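Local atomic coordinates of DsbA-like disulfide oxidoreductase (Wolbachia endosymbiont of Drosophila melanogaster, PDB entry 6EEZ), a protein that probably catalyses thiol-disulfide exchange, acting as a homotrimeric disulfide isomerase of the thioredoxin-fold DsbA type. Residues A[41-46]-A[98-103]. Numbering follows the deposited sequence. Where two conformers were deposited one is given.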
ATOM      1  N   LEU A  41       4.178   0.003   1.536  1.00 33.02           N
ATOM      2  CA  LEU A  41       4.469   1.332   2.102  1.00 33.54           C
ATOM      3  C   LEU A  41       4.375   1.373   3.634  1.00 33.96           C
ATOM      4  O   LEU A  41       3.575   0.676   4.246  1.00 34.56           O
ATOM      5  CB  LEU A  41       3.505   2.384   1.512  1.00 34.90           C
ATOM      6  CG  LEU A  41       3.980   3.146   0.257  1.00 34.56           C
ATOM      7  CD1 LEU A  41       4.054   2.307  -1.089  1.00 33.87           C
ATOM      8  CD2 LEU A  41       3.122   4.395   0.055  1.00 35.45           C
ATOM      9  N   ASP A  42       5.232   2.194   4.227  1.00 32.67           N
ATOM     10  CA  ASP A  42       5.151   2.601   5.625  1.00 33.51           C
ATOM     11  C   ASP A  42       4.837   4.089   5.580  1.00 34.91           C
ATOM     12  O   ASP A  42       5.533   4.850   4.902  1.00 35.42           O
ATOM     13  CB  ASP A  42       6.457   2.332   6.370  1.00 33.40           C
ATOM     14  CG  ASP A  42       6.381   2.668   7.839  1.00 34.49           C
ATOM     15  OD1 ASP A  42       6.061   3.837   8.199  1.00 35.94           O
ATOM     16  OD2 ASP A  42       6.653   1.748   8.649  1.00 34.23           O
ATOM     17  N   TYR A  43       3.787   4.509   6.277  1.00 35.37           N
ATOM     18  CA  TYR A  43       3.356   5.900   6.189  1.00 37.19           C
ATOM     19  C   TYR A  43       4.381   6.921   6.734  1.00 38.41           C
ATOM     20  O   TYR A  43       4.388   8.077   6.293  1.00 39.96           O
ATOM     21  CB  TYR A  43       2.022   6.059   6.909  1.00 37.97           C
ATOM     22  CG  TYR A  43       0.871   5.487   6.135  1.00 37.47           C
ATOM     23  CD1 TYR A  43       0.604   5.910   4.837  1.00 37.90           C
ATOM     24  CD2 TYR A  43       0.043   4.534   6.697  1.00 36.81           C
ATOM     25  CE1 TYR A  43      -0.441   5.383   4.127  1.00 37.27           C
ATOM     26  CE2 TYR A  43      -1.012   4.017   6.002  1.00 36.66           C
ATOM     27  CZ  TYR A  43      -1.247   4.434   4.715  1.00 36.51           C
ATOM     28  OH  TYR A  43      -2.296   3.891   4.009  1.00 36.41           O
ATOM     29  N   SER A  44       5.245   6.511   7.666  1.00 39.62           N
ATOM     30  CA  SER A  44       6.221   7.431   8.262  1.00 40.45           C
ATOM     31  C   SER A  44       7.547   7.445   7.496  1.00 40.27           C
ATOM     32  O   SER A  44       8.472   8.170   7.855  1.00 41.40           O
ATOM     33  CB  SER A  44       6.495   7.060   9.728  1.00 40.74           C
ATOM     34  OG  SER A  44       5.299   6.787  10.450  1.00 41.45           O
ATOM     35  N   CYS A  45       7.645   6.644   6.443  1.00 37.30           N
ATOM     36  CA  CYS A  45       8.876   6.555   5.661  0.63 37.10           C
ATOM     37  C   CYS A  45       8.981   7.724   4.671  1.00 38.09           C
ATOM     38  O   CYS A  45       8.050   7.997   3.910  1.00 38.60           O
ATOM     39  CB  CYS A  45       8.928   5.184   4.951  0.63 35.41           C
ATOM     40  SG  CYS A  45       9.561   5.130   3.292  0.63 35.59           S
ATOM     41  N   GLY A  46      10.115   8.417   4.694  1.00 37.63           N
ATOM     42  CA  GLY A  46      10.325   9.592   3.853  1.00 38.92           C
ATOM     43  C   GLY A  46      10.139   9.333   2.356  1.00 38.49           C
ATOM     44  O   GLY A  46       9.560  10.168   1.658  1.00 39.32           O
ATOM     45  N   ASP A  98      -8.156   8.132   0.437  1.00 44.48           N
ATOM     46  CA  ASP A  98      -8.125   9.469   1.034  1.00 44.82           C
ATOM     47  C   ASP A  98      -7.359   9.475   2.343  1.00 44.99           C
ATOM     48  O   ASP A  98      -6.587  10.394   2.614  1.00 44.94           O
ATOM     49  CB  ASP A  98      -9.539   9.990   1.264  1.00 46.06           C
ATOM     50  CG  ASP A  98     -10.261  10.241  -0.020  1.00 46.41           C
ATOM     51  OD1 ASP A  98      -9.584  10.447  -1.045  1.00 45.33           O
ATOM     52  OD2 ASP A  98     -11.503  10.252  -0.005  1.00 47.65           O
ATOM     53  N   PHE A  99      -7.571   8.452   3.159  1.00 44.48           N
ATOM     54  CA  PHE A  99      -6.778   8.314   4.361  1.00 44.47           C
ATOM     55  C   PHE A  99      -5.331   8.093   3.945  1.00 43.52           C
ATOM     56  O   PHE A  99      -4.434   8.756   4.447  1.00 43.70           O
ATOM     57  CB  PHE A  99      -7.269   7.166   5.238  1.00 44.33           C
ATOM     58  CG  PHE A  99      -6.523   7.060   6.530  1.00 43.97           C
ATOM     59  CD1 PHE A  99      -6.927   7.796   7.632  1.00 45.08           C
ATOM     60  CD2 PHE A  99      -5.378   6.281   6.627  1.00 42.28           C
ATOM     61  CE1 PHE A  99      -6.226   7.728   8.816  1.00 44.76           C
ATOM     62  CE2 PHE A  99      -4.666   6.207   7.814  1.00 42.00           C
ATOM     63  CZ  PHE A  99      -5.095   6.934   8.911  1.00 43.25           C
ATOM     64  N   HIS A 100      -5.124   7.172   3.008  1.00 42.25           N
ATOM     65  CA  HIS A 100      -3.796   6.823   2.512  1.00 40.88           C
ATOM     66  C   HIS A 100      -2.990   8.055   2.126  1.00 40.40           C
ATOM     67  O   HIS A 100      -1.862   8.243   2.585  1.00 40.12           O
ATOM     68  CB  HIS A 100      -3.928   5.882   1.304  1.00 39.43           C
ATOM     69  CG  HIS A 100      -2.654   5.644   0.549  1.00 37.09           C
ATOM     70  ND1 HIS A 100      -1.841   4.550   0.784  1.00 35.62           N
ATOM     71  CD2 HIS A 100      -2.070   6.330  -0.462  1.00 35.69           C
ATOM     72  CE1 HIS A 100      -0.814   4.572  -0.043  1.00 33.41           C
ATOM     73  NE2 HIS A 100      -0.924   5.644  -0.813  1.00 33.43           N
ATOM     74  N   HIS A 101      -3.580   8.889   1.276  1.00 43.25           N
ATOM     75  CA  HIS A 101      -2.864  10.013   0.696  1.00 42.92           C
ATOM     76  C   HIS A 101      -2.631  11.105   1.744  1.00 44.48           C
ATOM     77  O   HIS A 101      -1.572  11.757   1.762  1.00 44.52           O
ATOM     78  CB  HIS A 101      -3.634  10.583  -0.502  1.00 42.56           C
ATOM     79  CG  HIS A 101      -2.819  11.498  -1.352  1.00 41.65           C
ATOM     80  ND1 HIS A 101      -2.931  12.869  -1.286  1.00 43.01           N
ATOM     81  CD2 HIS A 101      -1.862  11.242  -2.273  1.00 39.84           C
ATOM     82  CE1 HIS A 101      -2.083  13.417  -2.136  1.00 42.32           C
ATOM     83  NE2 HIS A 101      -1.424  12.452  -2.751  1.00 40.51           N
ATOM     84  N   ALA A 102      -3.613  11.305   2.618  1.00 42.98           N
ATOM     85  CA  ALA A 102      -3.441  12.251   3.719  1.00 43.95           C
ATOM     86  C   ALA A 102      -2.347  11.785   4.671  1.00 44.04           C
ATOM     87  O   ALA A 102      -1.586  12.596   5.168  1.00 44.97           O
ATOM     88  CB  ALA A 102      -4.744  12.450   4.479  1.00 44.74           C
ATOM     89  N   ALA A 103      -2.268  10.484   4.935  1.00 43.35           N
ATOM     90  CA  ALA A 103      -1.251   9.980   5.845  1.00 42.87           C
ATOM     91  C   ALA A 103       0.135  10.221   5.247  1.00 41.95           C
ATOM     92  O   ALA A 103       1.066  10.641   5.945  1.00 42.36           O
ATOM     93  CB  ALA A 103      -1.469   8.515   6.132  1.00 41.89           C
TER
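His100 meets Tyr43 of the loop and Leu41 at the end of strand 36-41. Its CG lies anti to the backbone N (chi1 170°), which carries the imidazole off the helix and across the end of the tyrosine. There His100 ND1 and Tyr43 OH form a weak hydrogen bond of 3.3 Å whose direction is not fixed. The two rings make an offset edge-to-face pair, the tyrosine edge turned to the histidine face, with centroids 5.6 Å apart and planes at 72°. The same phenol oxygen is weakly bonded to Tyr96 OH one turn earlier on helix 96-105. On the imidazole, CE1 of His100 touches the methyl CD2 of Leu41 at 3.9 Å, the two side chains crossing at about a right angle, and Phe68 also packs against this ring. In this thioredoxin fold, the loop leads from strand 36-41 into helix 46-50, which Cys45 of the CxxC disulfide Cys45-Cys48 precedes as its N-cap, and Tyr43 ties it to a helix of the long insertion between strands 65-70 and 161-164. Within the loop, Asp42 OD1 accepts from Ser44 N at 2.8 Å, an Asx turn inside the type I turn Asp42-Cys45. One turn on from His100, Ala103 lays its methyl over one face of the Tyr43 ring, a CH-pi contact with CB 3.8 Å from the centroid and nearest to CD1, at 3.6 Å. Ala81 and Ala85 of helix 76-91 also pack against this tyrosine.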